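Trehalose-6-phosphate phosphatase (Neosartorya fumigata, PDB 5DXL) belongs to the trehalose-phosphatase family of the HAD clan, the phosphatase part of a Tps2 protein, with a core domain and a smaller alpha/beta cap. Local coordinates at residues Met110-Phe120 with Ile132-Trp141. Residues are numbered along the deposited sequence; the frame is centred on the assembly and turned at random.
Sequences MGWQKEVMEVF and IERKRVALTW
Leu139 points its CD1 against the face of helix 112-120, where the methyl lies 3.7 Å from CG1 of Val116 and is touched by CZ3 of Trp112 and CG of Met117. Met117, a selenomethionine, bends twice along its chain (chi2 -57°, chi3 -64°), which lays its selenium against Leu139 and CG2 of Ile132. CB of Phe120 packs against CD1 of Ile132.

The Phe120 ring is held between two aliphatic groups: CB of Trp141 makes a CH-pi contact 3.5 Å from the ring centroid, almost on the normal, while Val116 CG1 covers the opposite face nearer the rim. The indole of Trp141 is slid aside and barely overlaps the phenyl ring.

Polar contacts gather at the turn and the adjoining end of strand 132-134, centred on the Gln113 amide. Its NE2 donates a nearly straight bond of 3.1 Å to Arg136 O in the turn, and its OE1 accepts strand-end Arg134 NH2 at 2.9 Å, in the carbonyl plane. Water 1 accepts from Arg134 NE and lies 2.7 Å from Gln113 OE1 and 2.8 Å from Lys135 O, perhaps not donating to both. The guanidinium has CG of Met117 over one face. Val137 O, buried without a polar partner, sits 3.0 Å from CH2 at the edge of the Trp112 ring.

On its other edge, strand 139-141 pairs by backbone hydrogen bonds, Leu139 with Val183 and Trp141 with Leu181 of strand 180-185, and Cys158 and Leu162 of helix 148-164 touch Phe120. This is a helix packed on an antiparallel four-stranded sheet, consistent with the alpha/beta cap of a HAD-family phosphatase.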
# COMPACT_ATOMS: atom_id res chain seq x y z
N MSE A 110 -13.42 8.52 15.05
CA MSE A 110 -12.36 7.91 15.84
C MSE A 110 -12.72 7.86 17.32
O MSE A 110 -11.84 7.88 18.19
CB MSE A 110 -11.05 8.65 15.60
CG MSE A 110 -10.55 8.44 14.18
SE MSE A 110 -8.73 9.07 13.91
CE MSE A 110 -9.16 10.97 13.66
N GLY A 111 -14.01 7.76 17.60
CA GLY A 111 -14.48 7.60 18.97
C GLY A 111 -13.88 6.37 19.64
O GLY A 111 -13.76 6.34 20.86
N TRP A 112 -13.51 5.38 18.83
CA TRP A 112 -12.86 4.16 19.34
C TRP A 112 -11.59 4.49 20.12
O TRP A 112 -11.21 3.75 21.04
CB TRP A 112 -12.54 3.19 18.19
CG TRP A 112 -11.62 3.71 17.13
CD1 TRP A 112 -11.99 4.31 15.95
CD2 TRP A 112 -10.19 3.66 17.13
NE1 TRP A 112 -10.87 4.64 15.23
CE2 TRP A 112 -9.75 4.25 15.92
CE3 TRP A 112 -9.23 3.18 18.03
CZ2 TRP A 112 -8.40 4.38 15.60
CZ3 TRP A 112 -7.89 3.30 17.71
CH2 TRP A 112 -7.49 3.90 16.50
N GLN A 113 -10.93 5.59 19.77
CA GLN A 113 -9.68 5.94 20.44
C GLN A 113 -9.89 6.23 21.93
O GLN A 113 -9.02 5.96 22.74
CB GLN A 113 -9.02 7.13 19.76
CG GLN A 113 -8.52 6.80 18.37
CD GLN A 113 -7.43 7.73 17.92
OE1 GLN A 113 -7.04 8.65 18.64
NE2 GLN A 113 -6.92 7.51 16.71
N LYS A 114 -11.05 6.80 22.27
CA LYS A 114 -11.35 7.11 23.66
C LYS A 114 -11.41 5.82 24.48
O LYS A 114 -10.82 5.72 25.55
CB LYS A 114 -12.68 7.87 23.78
CG LYS A 114 -13.04 8.25 25.21
CD LYS A 114 -14.29 9.14 25.27
CE LYS A 114 -14.67 9.45 26.71
NZ LYS A 114 -15.67 10.55 26.81
N GLU A 115 -12.11 4.82 23.95
CA GLU A 115 -12.26 3.57 24.68
C GLU A 115 -10.96 2.79 24.73
O GLU A 115 -10.61 2.20 25.75
CB GLU A 115 -13.36 2.72 24.06
CG GLU A 115 -13.77 1.54 24.92
CD GLU A 115 -15.05 0.88 24.46
OE1 GLU A 115 -15.73 1.46 23.59
OE2 GLU A 115 -15.36 -0.23 24.96
N VAL A 116 -10.22 2.78 23.62
CA VAL A 116 -8.95 2.05 23.59
C VAL A 116 -7.95 2.66 24.56
O VAL A 116 -7.24 1.93 25.25
CB VAL A 116 -8.36 2.01 22.16
CG1 VAL A 116 -6.93 1.43 22.17
CG2 VAL A 116 -9.24 1.17 21.25
N MSE A 117 -7.90 3.99 24.65
CA MSE A 117 -7.04 4.65 25.63
C MSE A 117 -7.41 4.25 27.06
O MSE A 117 -6.54 3.97 27.88
CB MSE A 117 -7.11 6.17 25.48
CG MSE A 117 -6.38 6.72 24.26
SE MSE A 117 -4.49 6.20 24.24
CE MSE A 117 -3.92 7.13 25.84
N GLU A 118 -8.71 4.22 27.35
CA GLU A 118 -9.19 3.88 28.68
C GLU A 118 -8.76 2.45 29.04
O GLU A 118 -8.25 2.20 30.14
CB GLU A 118 -10.71 4.03 28.74
CG GLU A 118 -11.29 4.01 30.14
CD GLU A 118 -12.74 4.44 30.16
OE1 GLU A 118 -13.20 5.06 29.17
OE2 GLU A 118 -13.42 4.17 31.17
N VAL A 119 -8.95 1.53 28.10
CA VAL A 119 -8.56 0.14 28.28
C VAL A 119 -7.04 -0.01 28.40
O VAL A 119 -6.54 -0.67 29.31
CB VAL A 119 -9.07 -0.74 27.13
CG1 VAL A 119 -8.44 -2.12 27.16
CG2 VAL A 119 -10.59 -0.83 27.16
N PHE A 120 -6.30 0.59 27.47
CA PHE A 120 -4.85 0.52 27.56
C PHE A 120 -4.32 1.15 28.86
O PHE A 120 -3.36 0.64 29.45
CB PHE A 120 -4.20 1.22 26.34
CG PHE A 120 -4.14 0.38 25.08
CD1 PHE A 120 -4.50 -0.96 25.07
CD2 PHE A 120 -3.70 0.95 23.89
CE1 PHE A 120 -4.43 -1.71 23.89
CE2 PHE A 120 -3.61 0.22 22.71
CZ PHE A 120 -3.98 -1.11 22.71
N ILE A 132 1.97 3.28 26.75
CA ILE A 132 1.12 3.51 25.60
C ILE A 132 1.81 4.44 24.62
O ILE A 132 2.35 5.48 25.02
CB ILE A 132 -0.21 4.15 26.00
CG1 ILE A 132 -0.96 3.23 26.98
CG2 ILE A 132 -1.05 4.45 24.76
CD1 ILE A 132 -2.13 3.91 27.67
N GLU A 133 1.83 4.03 23.36
CA GLU A 133 2.26 4.89 22.26
C GLU A 133 1.04 5.37 21.50
O GLU A 133 0.25 4.57 20.99
CB GLU A 133 3.21 4.14 21.32
CG GLU A 133 3.51 4.91 20.02
CD GLU A 133 4.36 4.12 19.04
OE1 GLU A 133 4.50 2.88 19.21
OE2 GLU A 133 4.90 4.73 18.09
N ARG A 134 0.88 6.68 21.42
CA ARG A 134 -0.25 7.23 20.69
C ARG A 134 0.23 7.89 19.41
O ARG A 134 1.08 8.78 19.43
CB ARG A 134 -1.02 8.22 21.58
CG ARG A 134 -2.21 8.87 20.90
CD ARG A 134 -3.27 9.28 21.91
NE ARG A 134 -4.58 9.43 21.30
CZ ARG A 134 -5.69 9.75 21.96
NH1 ARG A 134 -5.63 9.95 23.27
NH2 ARG A 134 -6.85 9.86 21.32
N LYS A 135 -0.29 7.42 18.27
CA LYS A 135 -0.08 8.14 17.01
C LYS A 135 -1.41 8.70 16.53
O LYS A 135 -2.44 8.52 17.20
CB LYS A 135 0.53 7.22 15.96
CG LYS A 135 1.97 6.83 16.24
CD LYS A 135 2.72 6.60 14.95
CE LYS A 135 4.21 6.40 15.20
NZ LYS A 135 4.97 6.32 13.93
N ARG A 136 -1.39 9.38 15.38
CA ARG A 136 -2.59 10.02 14.82
C ARG A 136 -3.73 9.03 14.71
O ARG A 136 -4.85 9.28 15.16
CB ARG A 136 -2.29 10.62 13.45
CG ARG A 136 -3.43 11.47 12.88
CD ARG A 136 -3.44 11.52 11.34
NE ARG A 136 -2.13 11.82 10.79
CZ ARG A 136 -1.65 13.05 10.63
NH1 ARG A 136 -2.39 14.09 10.98
NH2 ARG A 136 -0.44 13.24 10.11
N VAL A 137 -3.43 7.87 14.14
CA VAL A 137 -4.49 6.96 13.79
C VAL A 137 -4.33 5.60 14.48
O VAL A 137 -5.30 4.84 14.61
CB VAL A 137 -4.56 6.79 12.28
CG1 VAL A 137 -5.95 6.46 11.87
CG2 VAL A 137 -4.16 8.09 11.62
N ALA A 138 -3.13 5.28 14.93
CA ALA A 138 -2.94 3.99 15.58
C ALA A 138 -2.56 4.15 17.03
O ALA A 138 -1.77 5.02 17.38
CB ALA A 138 -1.89 3.18 14.85
N LEU A 139 -3.11 3.28 17.88
CA LEU A 139 -2.77 3.29 19.30
C LEU A 139 -2.09 1.97 19.63
O LEU A 139 -2.60 0.92 19.28
CB LEU A 139 -4.02 3.48 20.17
CG LEU A 139 -4.80 4.79 20.00
CD1 LEU A 139 -6.00 4.82 20.93
CD2 LEU A 139 -3.90 5.96 20.26
N THR A 140 -0.95 2.04 20.30
CA THR A 140 -0.16 0.84 20.54
C THR A 140 0.20 0.68 22.01
O THR A 140 0.72 1.60 22.64
CB THR A 140 1.13 0.84 19.70
OG1 THR A 140 0.79 1.03 18.32
CG2 THR A 140 1.85 -0.50 19.84
N TRP A 141 -0.09 -0.50 22.56
CA TRP A 141 0.30 -0.83 23.92
C TRP A 141 1.58 -1.66 23.89
O TRP A 141 1.60 -2.72 23.29
CB TRP A 141 -0.83 -1.59 24.64
CG TRP A 141 -0.54 -1.79 26.09
CD1 TRP A 141 -0.27 -0.83 27.01
CD2 TRP A 141 -0.50 -3.04 26.80
NE1 TRP A 141 -0.06 -1.39 28.25
CE2 TRP A 141 -0.20 -2.75 28.14
CE3 TRP A 141 -0.69 -4.38 26.42
CZ2 TRP A 141 -0.07 -3.75 29.11
CZ3 TRP A 141 -0.57 -5.37 27.40
CH2 TRP A 141 -0.26 -5.04 28.72
O HOH W 1 -4.57 9.67 18.51